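Local atomic coordinates of protein similar to metal-dependent hydrolase (Staphylococcus aureus subsp. aureus Mu50, PDB entry 3ESH), a protein that probably acts as a metal-dependent hydrolase of the metallo-beta-lactamase superfamily, its substrate and reaction not yet established. Residues 46-51 with 64-69; 102-107 with 124-129; 111-116 with 248-253; 131-136 with 162-167. All blocks are in the same frame, centred on the assembly; numbering follows the deposited sequence.

Contact 1: 46-51 with 64-69; sequences LPTHPI and AGIGNG
The side chains of T48 and I66 each put a branch in the space between their own backbone N and carbonyl carbon (chi1 59° for OG1 of T48, 49° for CG1 of I66), and these branches approach across the contact: T48 OG1 lies 4.0 Å from I66 CG1. In each residue the second branch, CG2, lies beside the backbone N. The hydroxyl of T48 also comes close to the main chain, with OG1 3.8 Å from I66 N, but its bond, a weak one, is made to G13 O.

A second patch lies two residues further on. The ring of P50 presses against the peptide that joins A64 to G65, its CG atom 3.4 Å from G65 N and 3.6 Å from A64 C. That same peptide nitrogen donates a weak hydrogen bond to Y250 OH, which brings P50 and Y250 to one amide. Between the two patches T48 O sits 3.8 Å from G65 CA. G65, without a side chain and with a positive phi of 63°, lets the loops come together until the CA atoms of T48 and G65 are 4.9 Å apart.

All five touching residues are buried. The 46-51 segment carries the end of strand 43-47, which pairs antiparallel with strand 15-19, toward strand 51-54 of a larger mixed sheet. The 64-69 segment runs from strand 59-61 of that sheet toward helix 73-78, and I66 reaches T16 of strand 15-19 and V81 beyond the helix.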
loop_
_atom_site.group_PDB
_atom_site.type_symbol
_atom_site.label_atom_id
_atom_site.label_comp_id
_atom_site.label_asym_id
_atom_site.label_seq_id
_atom_site.Cartn_x
_atom_site.Cartn_y
_atom_site.Cartn_z
ATOM N N LEU A 46 29.467 2.846 22.658
ATOM C CA LEU A 46 29.339 2.998 21.221
ATOM C C LEU A 46 29.994 4.248 20.660
ATOM O O LEU A 46 29.444 5.348 20.757
ATOM C CB LEU A 46 27.868 3.013 20.802
ATOM C CG LEU A 46 27.001 1.766 20.989
ATOM C CD1 LEU A 46 25.580 2.138 20.643
ATOM C CD2 LEU A 46 27.492 0.614 20.111
ATOM N N PRO A 47 31.184 4.099 20.062
ATOM C CA PRO A 47 31.852 5.264 19.491
ATOM C C PRO A 47 30.964 5.839 18.373
ATOM O O PRO A 47 30.180 5.115 17.754
ATOM C CB PRO A 47 33.142 4.686 18.904
ATOM C CG PRO A 47 33.406 3.509 19.763
ATOM C CD PRO A 47 32.042 2.907 19.989
ATOM N N THR A 48 31.089 7.141 18.138
ATOM C CA THR A 48 30.369 7.792 17.052
ATOM C C THR A 48 31.512 8.363 16.201
ATOM O O THR A 48 31.842 9.546 16.289
ATOM C CB THR A 48 29.448 8.921 17.566
ATOM O OG1 THR A 48 30.235 9.908 18.256
ATOM C CG2 THR A 48 28.395 8.366 18.521
ATOM N N HIS A 49 32.128 7.488 15.407
ATOM C CA HIS A 49 33.274 7.846 14.568
ATOM C C HIS A 49 32.974 7.943 13.070
ATOM O O HIS A 49 32.865 6.935 12.377
ATOM C CB HIS A 49 34.418 6.839 14.767
ATOM C CG HIS A 49 34.979 6.802 16.159
ATOM N ND1 HIS A 49 34.720 7.770 17.102
ATOM C CD2 HIS A 49 35.789 5.898 16.761
ATOM C CE1 HIS A 49 35.341 7.462 18.231
ATOM N NE2 HIS A 49 35.995 6.332 18.049
ATOM N N PRO A 50 32.848 9.168 12.545
ATOM C CA PRO A 50 32.567 9.288 11.114
ATOM C C PRO A 50 33.620 8.615 10.236
ATOM O O PRO A 50 34.753 8.421 10.650
ATOM C CB PRO A 50 32.496 10.793 10.914
ATOM C CG PRO A 50 31.873 11.242 12.204
ATOM C CD PRO A 50 32.689 10.466 13.221
ATOM N N ILE A 51 33.232 8.262 9.015
ATOM C CA ILE A 51 34.130 7.601 8.087
ATOM C C ILE A 51 34.615 8.549 7.005
ATOM O O ILE A 51 33.833 9.006 6.174
ATOM C CB ILE A 51 33.428 6.384 7.437
ATOM C CG1 ILE A 51 33.029 5.392 8.531
ATOM C CG2 ILE A 51 34.333 5.735 6.390
ATOM C CD1 ILE A 51 32.277 4.176 8.034
ATOM N N ALA A 64 28.534 12.532 11.187
ATOM C CA ALA A 64 29.204 13.651 11.833
ATOM C C ALA A 64 29.435 13.589 13.330
ATOM O O ALA A 64 29.783 14.594 13.943
ATOM C CB ALA A 64 28.469 14.932 11.484
ATOM N N GLY A 65 29.250 12.429 13.933
ATOM C CA GLY A 65 29.467 12.338 15.367
ATOM C C GLY A 65 28.530 13.194 16.207
ATOM O O GLY A 65 27.510 13.670 15.716
ATOM N N ILE A 66 28.886 13.390 17.474
ATOM C CA ILE A 66 28.078 14.159 18.404
ATOM C C ILE A 66 28.435 15.637 18.506
ATOM O O ILE A 66 27.849 16.367 19.309
ATOM C CB ILE A 66 28.130 13.552 19.818
ATOM C CG1 ILE A 66 29.591 13.300 20.215
ATOM C CG2 ILE A 66 27.276 12.286 19.871
ATOM C CD1 ILE A 66 29.761 12.618 21.569
ATOM N N GLY A 67 29.401 16.073 17.707
ATOM C CA GLY A 67 29.795 17.469 17.720
ATOM C C GLY A 67 30.436 18.042 18.977
ATOM O O GLY A 67 30.885 17.312 19.865
ATOM N N ASN A 68 30.456 19.377 19.046
ATOM C CA ASN A 68 31.067 20.118 20.159
ATOM C C ASN A 68 30.110 21.172 20.681
ATOM O O ASN A 68 29.701 22.060 19.945
ATOM C CB ASN A 68 32.356 20.771 19.670
ATOM C CG ASN A 68 33.343 19.755 19.159
ATOM O OD1 ASN A 68 34.038 19.099 19.944
ATOM N ND2 ASN A 68 33.398 19.590 17.839
ATOM N N GLY A 69 29.755 21.067 21.957
ATOM C CA GLY A 69 28.819 22.011 22.544
ATOM C C GLY A 69 27.362 21.828 22.123
ATOM O O GLY A 69 26.515 22.632 22.500
#

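Contact 2: 102-107 with 124-129; sequences DYVLMT and AIFENA
Strands 103-105 and 130-134 are parallel neighbours in a seven-stranded mixed sheet, and this contact packs the first of them against the loop that leads into the second. V104 provides the apolar centre. Its CG1 is anti to the backbone N (chi1 171°), while CG2, placed beside that N, does the touching: it lies 3.9 Å from A129 CB and 4.2 Å from F126 CG. The V104 side chain meets that of F126 at about a right angle, near the root of the ring.

F126 has a left-handed backbone conformation (phi 64°, psi 58°), and its carbonyl accepts a weak bond from A129 N. One face of its ring carries the CG2 methyl of I125, displaced toward the rim, and F126 also packs on I101 and on I87 and L91 of helix 87-92.

Just before the strand the main chains meet directly, A129 CA standing 3.2 Å from D102 O in a CA-H...O contact. A129 CB lies close by, 3.6 Å from D102 O. The polar ends turn to other partners: D102 OD2 accepts from N59 N, and N128 ND2 donates to K99 O.

Cohesion across the pair therefore rests on dispersion between V104, F126 and A129 together with one weak carbon-donor contact, whereas conventional hydrogen bonding anchors each segment to its other neighbours, among them I130, which pairs with the backbones of D102 and V104.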
loop_
_atom_site.group_PDB
_atom_site.type_symbol
_atom_site.label_atom_id
_atom_site.label_comp_id
_atom_site.label_asym_id
_atom_site.label_seq_id
_atom_site.Cartn_x
_atom_site.Cartn_y
_atom_site.Cartn_z
ATOM N N ASP A 102 33.945 17.771 0.681
ATOM C CA ASP A 102 33.041 17.986 -0.432
ATOM C C ASP A 102 31.644 17.413 -0.207
ATOM O O ASP A 102 30.641 18.028 -0.570
ATOM C CB ASP A 102 33.655 17.387 -1.694
ATOM C CG ASP A 102 34.967 18.052 -2.065
ATOM O OD1 ASP A 102 34.941 19.254 -2.422
ATOM O OD2 ASP A 102 36.020 17.378 -1.988
ATOM N N TYR A 103 31.568 16.233 0.389
ATOM C CA TYR A 103 30.269 15.618 0.637
ATOM C C TYR A 103 30.140 15.021 2.033
ATOM O O TYR A 103 31.078 14.406 2.552
ATOM C CB TYR A 103 30.003 14.501 -0.369
ATOM C CG TYR A 103 29.781 14.937 -1.801
ATOM C CD1 TYR A 103 28.521 15.346 -2.244
ATOM C CD2 TYR A 103 30.820 14.886 -2.732
ATOM C CE1 TYR A 103 28.300 15.681 -3.583
ATOM C CE2 TYR A 103 30.608 15.224 -4.069
ATOM C CZ TYR A 103 29.344 15.616 -4.486
ATOM O OH TYR A 103 29.125 15.913 -5.801
ATOM N N VAL A 104 28.978 15.228 2.641
ATOM C CA VAL A 104 28.674 14.638 3.939
ATOM C C VAL A 104 27.475 13.765 3.593
ATOM O O VAL A 104 26.391 14.284 3.299
ATOM C CB VAL A 104 28.271 15.692 5.012
ATOM C CG1 VAL A 104 27.767 14.983 6.274
ATOM C CG2 VAL A 104 29.476 16.584 5.360
ATOM N N LEU A 105 27.685 12.446 3.568
ATOM C CA LEU A 105 26.617 11.495 3.244
ATOM C C LEU A 105 26.079 10.962 4.552
ATOM O O LEU A 105 26.848 10.492 5.361
ATOM C CB LEU A 105 27.175 10.343 2.427
ATOM C CG LEU A 105 28.161 10.707 1.323
ATOM C CD1 LEU A 105 28.613 9.399 0.659
ATOM C CD2 LEU A 105 27.526 11.672 0.297
HETATM N N MSE A 106 24.767 11.028 4.762
HETATM C CA MSE A 106 24.171 10.571 6.011
HETATM C C MSE A 106 23.409 9.245 5.858
HETATM O O MSE A 106 22.622 9.079 4.943
HETATM C CB MSE A 106 23.207 11.632 6.551
HETATM C CG MSE A 106 23.763 13.022 6.685
HETATM SE SE MSE A 106 25.174 13.127 8.039
HETATM C CE MSE A 106 24.068 12.720 9.526
ATOM N N THR A 107 23.667 8.297 6.752
ATOM C CA THR A 107 22.965 7.023 6.716
ATOM C C THR A 107 21.560 7.287 7.257
ATOM O O THR A 107 20.592 6.705 6.790
ATOM C CB THR A 107 23.652 5.984 7.615
ATOM O OG1 THR A 107 23.477 6.350 8.988
ATOM C CG2 THR A 107 25.125 5.923 7.304
ATOM N N ALA A 124 27.033 25.657 10.941
ATOM C CA ALA A 124 27.275 24.477 10.128
ATOM C C ALA A 124 28.741 24.145 9.985
ATOM O O ALA A 124 29.468 24.842 9.295
ATOM C CB ALA A 124 26.683 24.647 8.735
ATOM N N ILE A 125 29.176 23.082 10.650
ATOM C CA ILE A 125 30.555 22.635 10.525
ATOM C C ILE A 125 30.487 22.192 9.065
ATOM O O ILE A 125 29.383 21.933 8.588
ATOM C CB ILE A 125 30.813 21.390 11.406
ATOM C CG1 ILE A 125 30.294 21.619 12.833
ATOM C CG2 ILE A 125 32.274 21.049 11.385
ATOM C CD1 ILE A 125 30.911 22.790 13.549
ATOM N N PHE A 126 31.595 22.109 8.336
ATOM C CA PHE A 126 31.536 21.649 6.932
ATOM C C PHE A 126 30.746 22.555 5.955
ATOM O O PHE A 126 29.808 22.104 5.289
ATOM C CB PHE A 126 30.973 20.220 6.862
ATOM C CG PHE A 126 31.734 19.226 7.701
ATOM C CD1 PHE A 126 31.113 18.521 8.723
ATOM C CD2 PHE A 126 33.087 19.032 7.492
ATOM C CE1 PHE A 126 31.840 17.637 9.523
ATOM C CE2 PHE A 126 33.822 18.152 8.284
ATOM C CZ PHE A 126 33.203 17.456 9.300
ATOM N N GLU A 127 31.175 23.819 5.853
ATOM C CA GLU A 127 30.583 24.873 5.018
ATOM C C GLU A 127 30.529 24.715 3.498
ATOM O O GLU A 127 29.599 25.226 2.866
ATOM C CB GLU A 127 31.288 26.195 5.293
ATOM C CG GLU A 127 31.422 26.571 6.760
ATOM C CD GLU A 127 32.279 27.822 6.973
ATOM O OE1 GLU A 127 32.759 28.013 8.116
ATOM O OE2 GLU A 127 32.466 28.613 6.011
ATOM N N ASN A 128 31.519 24.064 2.896
ATOM C CA ASN A 128 31.535 23.898 1.448
ATOM C C ASN A 128 31.009 22.540 0.996
ATOM O O ASN A 128 30.917 22.272 -0.202
ATOM C CB ASN A 128 32.949 24.067 0.899
ATOM C CG ASN A 128 33.573 25.380 1.291
ATOM O OD1 ASN A 128 33.006 26.445 1.060
ATOM N ND2 ASN A 128 34.756 25.312 1.888
ATOM N N ALA A 129 30.649 21.692 1.952
ATOM C CA ALA A 129 30.167 20.356 1.626
ATOM C C ALA A 129 28.704 20.231 1.251
ATOM O O ALA A 129 27.831 20.876 1.838
ATOM C CB ALA A 129 30.471 19.393 2.777
#

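Contact 3: 111-116 with 248-253; sequences FDHAAG and LFYHDE
D112 and Y250 are joined by a short hydrogen bond on the buried side of the contact. The phenol OH donates to D112 O over 2.7 Å, in the carbonyl plane and on a lone pair. Y250 can span the gap because its CG is anti to the backbone N (chi1 175°), which sends the ring across to helix 111-114. On its way the ring lies against that of H113 in an offset stack, the centroids 4.4 Å apart and the planes 17° from parallel. At its edge the tyrosine meets the next residue: Y250 CD2 lies 3.5 Å above the plane of the H251 ring, over its centre.

The looser side is that of the D112 carboxylate, in a partly exposed residue. H251 NE2 donates to D112 OD2 in a bond that is long, 3.2 Å, and bent to 132° at the hydrogen, hence weak, although carboxylate and imidazole are nearly coplanar. H251 is held more firmly from behind, where ND1 donates to P47 O. The backbones stay apart, with H113 CA 9.2 Å from Y250 CA, so the long side chains of segment 248-253 do the spanning, one of them to a main-chain carbonyl.

D112 and H113 end the HxHxDH signature of the metallo-beta-lactamase superfamily, whose residues bind metal in relatives; no metal is modelled here. H113 and H251 both touch D206, part of a possible vacant metal site. The D112 carboxylate meets the H251 ring at its edge through a weak bond, so Y250 OH to D112 O is the stronger polar tie.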
loop_
_atom_site.group_PDB
_atom_site.type_symbol
_atom_site.label_atom_id
_atom_site.label_comp_id
_atom_site.label_asym_id
_atom_site.label_seq_id
_atom_site.Cartn_x
_atom_site.Cartn_y
_atom_site.Cartn_z
ATOM N N PHE A 111 20.421 11.678 16.381
ATOM C CA PHE A 111 21.404 12.558 17.007
ATOM C C PHE A 111 22.819 11.988 17.074
ATOM O O PHE A 111 23.792 12.715 16.887
ATOM C CB PHE A 111 20.949 12.972 18.414
ATOM C CG PHE A 111 21.297 11.978 19.482
ATOM C CD1 PHE A 111 20.442 10.925 19.781
ATOM C CD2 PHE A 111 22.493 12.089 20.185
ATOM C CE1 PHE A 111 20.770 9.995 20.770
ATOM C CE2 PHE A 111 22.838 11.173 21.175
ATOM C CZ PHE A 111 21.975 10.121 21.471
ATOM N N ASP A 112 22.936 10.692 17.339
ATOM C CA ASP A 112 24.247 10.069 17.422
ATOM C C ASP A 112 25.010 10.173 16.097
ATOM O O ASP A 112 26.205 9.921 16.044
ATOM C CB ASP A 112 24.119 8.596 17.870
ATOM C CG ASP A 112 23.027 7.834 17.120
ATOM O OD1 ASP A 112 21.880 8.336 17.054
ATOM O OD2 ASP A 112 23.311 6.710 16.606
ATOM N N HIS A 113 24.324 10.576 15.036
ATOM C CA HIS A 113 24.953 10.703 13.719
ATOM C C HIS A 113 24.960 12.127 13.154
ATOM O O HIS A 113 25.857 12.485 12.396
ATOM C CB HIS A 113 24.254 9.797 12.685
ATOM C CG HIS A 113 24.418 8.323 12.937
ATOM N ND1 HIS A 113 23.959 7.699 14.080
ATOM C CD2 HIS A 113 24.986 7.351 12.187
ATOM C CE1 HIS A 113 24.239 6.408 14.026
ATOM N NE2 HIS A 113 24.863 6.170 12.888
ATOM N N ALA A 114 23.973 12.936 13.532
ATOM C CA ALA A 114 23.856 14.286 12.988
ATOM C C ALA A 114 24.164 15.482 13.893
ATOM O O ALA A 114 24.251 16.607 13.413
ATOM C CB ALA A 114 22.471 14.450 12.391
ATOM N N ALA A 115 24.342 15.257 15.187
ATOM C CA ALA A 115 24.630 16.375 16.088
ATOM C C ALA A 115 25.870 17.179 15.700
ATOM O O ALA A 115 25.912 18.400 15.880
ATOM C CB ALA A 115 24.765 15.883 17.507
ATOM N N GLY A 116 26.878 16.498 15.167
ATOM C CA GLY A 116 28.103 17.176 14.783
ATOM C C GLY A 116 28.050 17.877 13.436
ATOM O O GLY A 116 29.089 18.232 12.889
ATOM N N LEU A 248 32.578 -1.814 7.073
ATOM C CA LEU A 248 33.023 -0.666 7.856
ATOM C C LEU A 248 32.012 -0.373 8.968
ATOM O O LEU A 248 30.801 -0.502 8.774
ATOM C CB LEU A 248 33.171 0.559 6.960
ATOM C CG LEU A 248 34.058 0.399 5.721
ATOM C CD1 LEU A 248 34.178 1.731 4.980
ATOM C CD2 LEU A 248 35.425 -0.101 6.145
ATOM N N PHE A 249 32.513 0.026 10.134
ATOM C CA PHE A 249 31.661 0.319 11.272
ATOM C C PHE A 249 31.831 1.723 11.805
ATOM O O PHE A 249 32.901 2.315 11.711
ATOM C CB PHE A 249 31.915 -0.699 12.371
ATOM C CG PHE A 249 31.509 -2.088 11.990
ATOM C CD1 PHE A 249 30.163 -2.475 12.062
ATOM C CD2 PHE A 249 32.451 -2.991 11.483
ATOM C CE1 PHE A 249 29.764 -3.736 11.635
ATOM C CE2 PHE A 249 32.061 -4.250 11.058
ATOM C CZ PHE A 249 30.712 -4.627 11.129
ATOM N N TYR A 250 30.751 2.246 12.365
ATOM C CA TYR A 250 30.714 3.593 12.902
ATOM C C TYR A 250 30.603 3.513 14.413
ATOM O O TYR A 250 31.146 4.355 15.118
ATOM C CB TYR A 250 29.489 4.315 12.324
ATOM C CG TYR A 250 29.203 5.709 12.856
ATOM C CD1 TYR A 250 29.753 6.839 12.250
ATOM C CD2 TYR A 250 28.324 5.900 13.921
ATOM C CE1 TYR A 250 29.422 8.127 12.687
ATOM C CE2 TYR A 250 27.986 7.178 14.363
ATOM C CZ TYR A 250 28.537 8.287 13.739
ATOM O OH TYR A 250 28.173 9.543 14.162
ATOM N N HIS A 251 29.896 2.484 14.885
ATOM C CA HIS A 251 29.642 2.266 16.312
ATOM C C HIS A 251 30.453 1.190 17.025
ATOM O O HIS A 251 30.407 1.118 18.257
ATOM C CB HIS A 251 28.170 1.905 16.553
ATOM C CG HIS A 251 27.224 3.057 16.452
ATOM N ND1 HIS A 251 27.465 4.270 17.055
ATOM C CD2 HIS A 251 26.008 3.158 15.870
ATOM C CE1 HIS A 251 26.433 5.072 16.850
ATOM N NE2 HIS A 251 25.535 4.418 16.133
ATOM N N ASP A 252 31.154 0.332 16.297
ATOM C CA ASP A 252 31.884 -0.735 16.978
ATOM C C ASP A 252 33.119 -0.217 17.730
ATOM O O ASP A 252 34.026 0.350 17.133
ATOM C CB ASP A 252 32.259 -1.839 15.973
ATOM C CG ASP A 252 32.517 -3.178 16.646
ATOM O OD1 ASP A 252 32.070 -4.218 16.109
ATOM O OD2 ASP A 252 33.172 -3.186 17.712
ATOM N N GLU A 253 33.153 -0.424 19.041
ATOM C CA GLU A 253 34.275 0.046 19.849
ATOM C C GLU A 253 35.603 -0.651 19.588
ATOM O O GLU A 253 36.656 -0.027 19.701
ATOM C CB GLU A 253 33.965 -0.065 21.346
ATOM C CG GLU A 253 33.754 -1.492 21.851
ATOM C CD GLU A 253 33.498 -1.567 23.360
ATOM O OE1 GLU A 253 32.860 -2.560 23.804
ATOM O OE2 GLU A 253 33.937 -0.653 24.094
#

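Contact 4: 131-136 with 162-167; sequences HVVQQD and NKLILF
The side chain of F167 reaches strand 130-134 through its ring. Its CB points away from the neighbouring strand, but with CG between the backbone N and the carbonyl carbon (chi1 82°) the ring swings back. CD2 lies 3.5 Å from V133 O and 4.0 Å from V132 CG1; CE2 is 3.4 Å from Q134 N; CZ, at the tip, stands 3.7 Å from Q134 CB.

Beneath the ring two parallel strands pair in register. H131 O accepts from I165 N at 2.8 Å in a nearly straight bond, and V133 N and O bond to I165 O and F167 N. The last bond, Q135 N to F167 O at 2.8 Å, is donated from the first turn of helix 135-142. On the face shared by H131, V133, L164 and L166 the middle is apolar: V133 CG2 meets L164 CD1 at 3.8 Å, and W138 of the helix packs on both leucines.

This is the parallel pair of a beta-alpha-beta unit, with 164-167 outermost in its sheet within this chain. Q135 NE2 donates to R231 O and E234 OE1 of a second subunit, so backbone bonds hold the strands while polar side-chain chemistry at the helix start serves the subunit interface.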
loop_
_atom_site.group_PDB
_atom_site.type_symbol
_atom_site.label_atom_id
_atom_site.label_comp_id
_atom_site.label_asym_id
_atom_site.label_seq_id
_atom_site.Cartn_x
_atom_site.Cartn_y
_atom_site.Cartn_z
ATOM N N HIS A 131 25.426 18.174 1.343
ATOM C CA HIS A 131 24.900 17.184 2.274
ATOM C C HIS A 131 23.805 16.340 1.630
ATOM O O HIS A 131 22.802 16.856 1.139
ATOM C CB HIS A 131 24.395 17.867 3.546
ATOM C CG HIS A 131 25.481 18.530 4.343
ATOM N ND1 HIS A 131 25.546 18.454 5.718
ATOM C CD2 HIS A 131 26.568 19.235 3.952
ATOM C CE1 HIS A 131 26.633 19.080 6.139
ATOM N NE2 HIS A 131 27.266 19.560 5.091
ATOM N N VAL A 132 24.014 15.027 1.636
ATOM C CA VAL A 132 23.084 14.077 1.026
ATOM C C VAL A 132 22.291 13.265 2.037
ATOM O O VAL A 132 22.866 12.602 2.912
ATOM C CB VAL A 132 23.863 13.133 0.107
ATOM C CG1 VAL A 132 22.934 12.270 -0.690
ATOM C CG2 VAL A 132 24.742 13.955 -0.809
ATOM N N VAL A 133 20.969 13.318 1.916
ATOM C CA VAL A 133 20.080 12.577 2.806
ATOM C C VAL A 133 18.939 11.955 2.010
ATOM O O VAL A 133 18.499 12.497 1.001
ATOM C CB VAL A 133 19.445 13.489 3.902
ATOM C CG1 VAL A 133 18.695 12.644 4.913
ATOM C CG2 VAL A 133 20.518 14.327 4.583
ATOM N N GLN A 134 18.471 10.796 2.456
ATOM C CA GLN A 134 17.366 10.138 1.788
ATOM C C GLN A 134 16.183 11.088 2.057
ATOM O O GLN A 134 16.050 11.649 3.156
ATOM C CB GLN A 134 17.187 8.723 2.368
ATOM C CG GLN A 134 15.817 8.360 2.919
ATOM C CD GLN A 134 14.810 8.061 1.853
ATOM O OE1 GLN A 134 15.143 7.573 0.783
ATOM N NE2 GLN A 134 13.560 8.327 2.150
ATOM N N GLN A 135 15.348 11.291 1.042
ATOM C CA GLN A 135 14.224 12.225 1.146
ATOM C C GLN A 135 13.231 11.988 2.283
ATOM O O GLN A 135 12.799 12.948 2.935
ATOM C CB GLN A 135 13.490 12.294 -0.194
ATOM C CG GLN A 135 12.302 13.210 -0.240
ATOM C CD GLN A 135 11.935 13.602 -1.659
ATOM O OE1 GLN A 135 12.079 12.815 -2.599
ATOM N NE2 GLN A 135 11.450 14.822 -1.822
ATOM N N ASP A 136 12.868 10.733 2.544
ATOM C CA ASP A 136 11.909 10.453 3.626
ATOM C C ASP A 136 12.568 10.580 4.991
ATOM O O ASP A 136 11.913 10.975 5.961
ATOM C CB ASP A 136 11.305 9.061 3.455
ATOM C CG ASP A 136 10.573 8.913 2.145
ATOM O OD1 ASP A 136 9.602 9.658 1.930
ATOM O OD2 ASP A 136 10.960 8.073 1.326
ATOM N N ASN A 162 21.493 24.262 3.291
ATOM C CA ASN A 162 21.557 25.101 2.096
ATOM C C ASN A 162 22.015 24.289 0.895
ATOM O O ASN A 162 21.485 24.444 -0.192
ATOM C CB ASN A 162 22.519 26.286 2.290
ATOM C CG ASN A 162 21.947 27.372 3.196
ATOM O OD1 ASN A 162 20.827 27.836 2.992
ATOM N ND2 ASN A 162 22.719 27.780 4.201
ATOM N N LYS A 163 23.007 23.429 1.095
ATOM C CA LYS A 163 23.535 22.606 0.021
ATOM C C LYS A 163 23.043 21.167 0.150
ATOM O O LYS A 163 23.775 20.213 -0.123
ATOM C CB LYS A 163 25.065 22.645 0.037
ATOM C CG LYS A 163 25.644 24.046 -0.019
ATOM C CD LYS A 163 27.090 24.019 -0.472
ATOM C CE LYS A 163 27.702 25.407 -0.421
ATOM N NZ LYS A 163 27.721 25.957 0.976
ATOM N N LEU A 164 21.784 21.032 0.551
ATOM C CA LEU A 164 21.161 19.727 0.742
ATOM C C LEU A 164 20.646 19.108 -0.554
ATOM O O LEU A 164 19.945 19.756 -1.324
ATOM C CB LEU A 164 20.003 19.857 1.726
ATOM C CG LEU A 164 19.325 18.546 2.116
ATOM C CD1 LEU A 164 20.128 17.885 3.239
ATOM C CD2 LEU A 164 17.904 18.808 2.584
ATOM N N ILE A 165 21.013 17.854 -0.799
ATOM C CA ILE A 165 20.552 17.129 -1.981
ATOM C C ILE A 165 19.815 15.890 -1.443
ATOM O O ILE A 165 20.323 15.206 -0.550
ATOM C CB ILE A 165 21.731 16.676 -2.886
ATOM C CG1 ILE A 165 22.391 17.886 -3.540
ATOM C CG2 ILE A 165 21.234 15.712 -3.961
ATOM C CD1 ILE A 165 21.477 18.663 -4.487
ATOM N N LEU A 166 18.627 15.616 -1.975
ATOM C CA LEU A 166 17.834 14.485 -1.540
ATOM C C LEU A 166 17.743 13.412 -2.603
ATOM O O LEU A 166 17.735 13.708 -3.796
ATOM C CB LEU A 166 16.417 14.928 -1.184
ATOM C CG LEU A 166 16.340 15.957 -0.069
ATOM C CD1 LEU A 166 14.979 16.584 -0.034
ATOM C CD2 LEU A 166 16.685 15.300 1.239
ATOM N N PHE A 167 17.670 12.162 -2.152
ATOM C CA PHE A 167 17.540 11.025 -3.051
ATOM C C PHE A 167 16.466 10.072 -2.494
ATOM O O PHE A 167 16.199 10.039 -1.278
ATOM C CB PHE A 167 18.900 10.317 -3.208
ATOM C CG PHE A 167 19.233 9.357 -2.097
ATOM C CD1 PHE A 167 18.995 8.005 -2.247
ATOM C CD2 PHE A 167 19.758 9.815 -0.901
ATOM C CE1 PHE A 167 19.278 7.110 -1.217
ATOM C CE2 PHE A 167 20.047 8.944 0.134
ATOM C CZ PHE A 167 19.805 7.584 -0.022
#

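Overall arrangement
Along the chain contact 1 comes first, then contact 2 opens, contact 3 begins within its loop, and contact 4 falls between the two segments of contact 3. Contacts 1 and 3 are neighbours in the core, their centres 5 Å apart, joined by A64 N with H113 O. Contacts 2 and 4, centres 11 Å apart, share one mixed sheet through strands 103-105 and 130-134, with E127 O bonded to K163 NZ. Contact 2 also touches contact 3 where M106 meets H113 and A114. The sheet thus carries, at its strand ends, the loops of the possible metal site, while contact 4, about 20 Å from contact 1 between centres, faces another subunit.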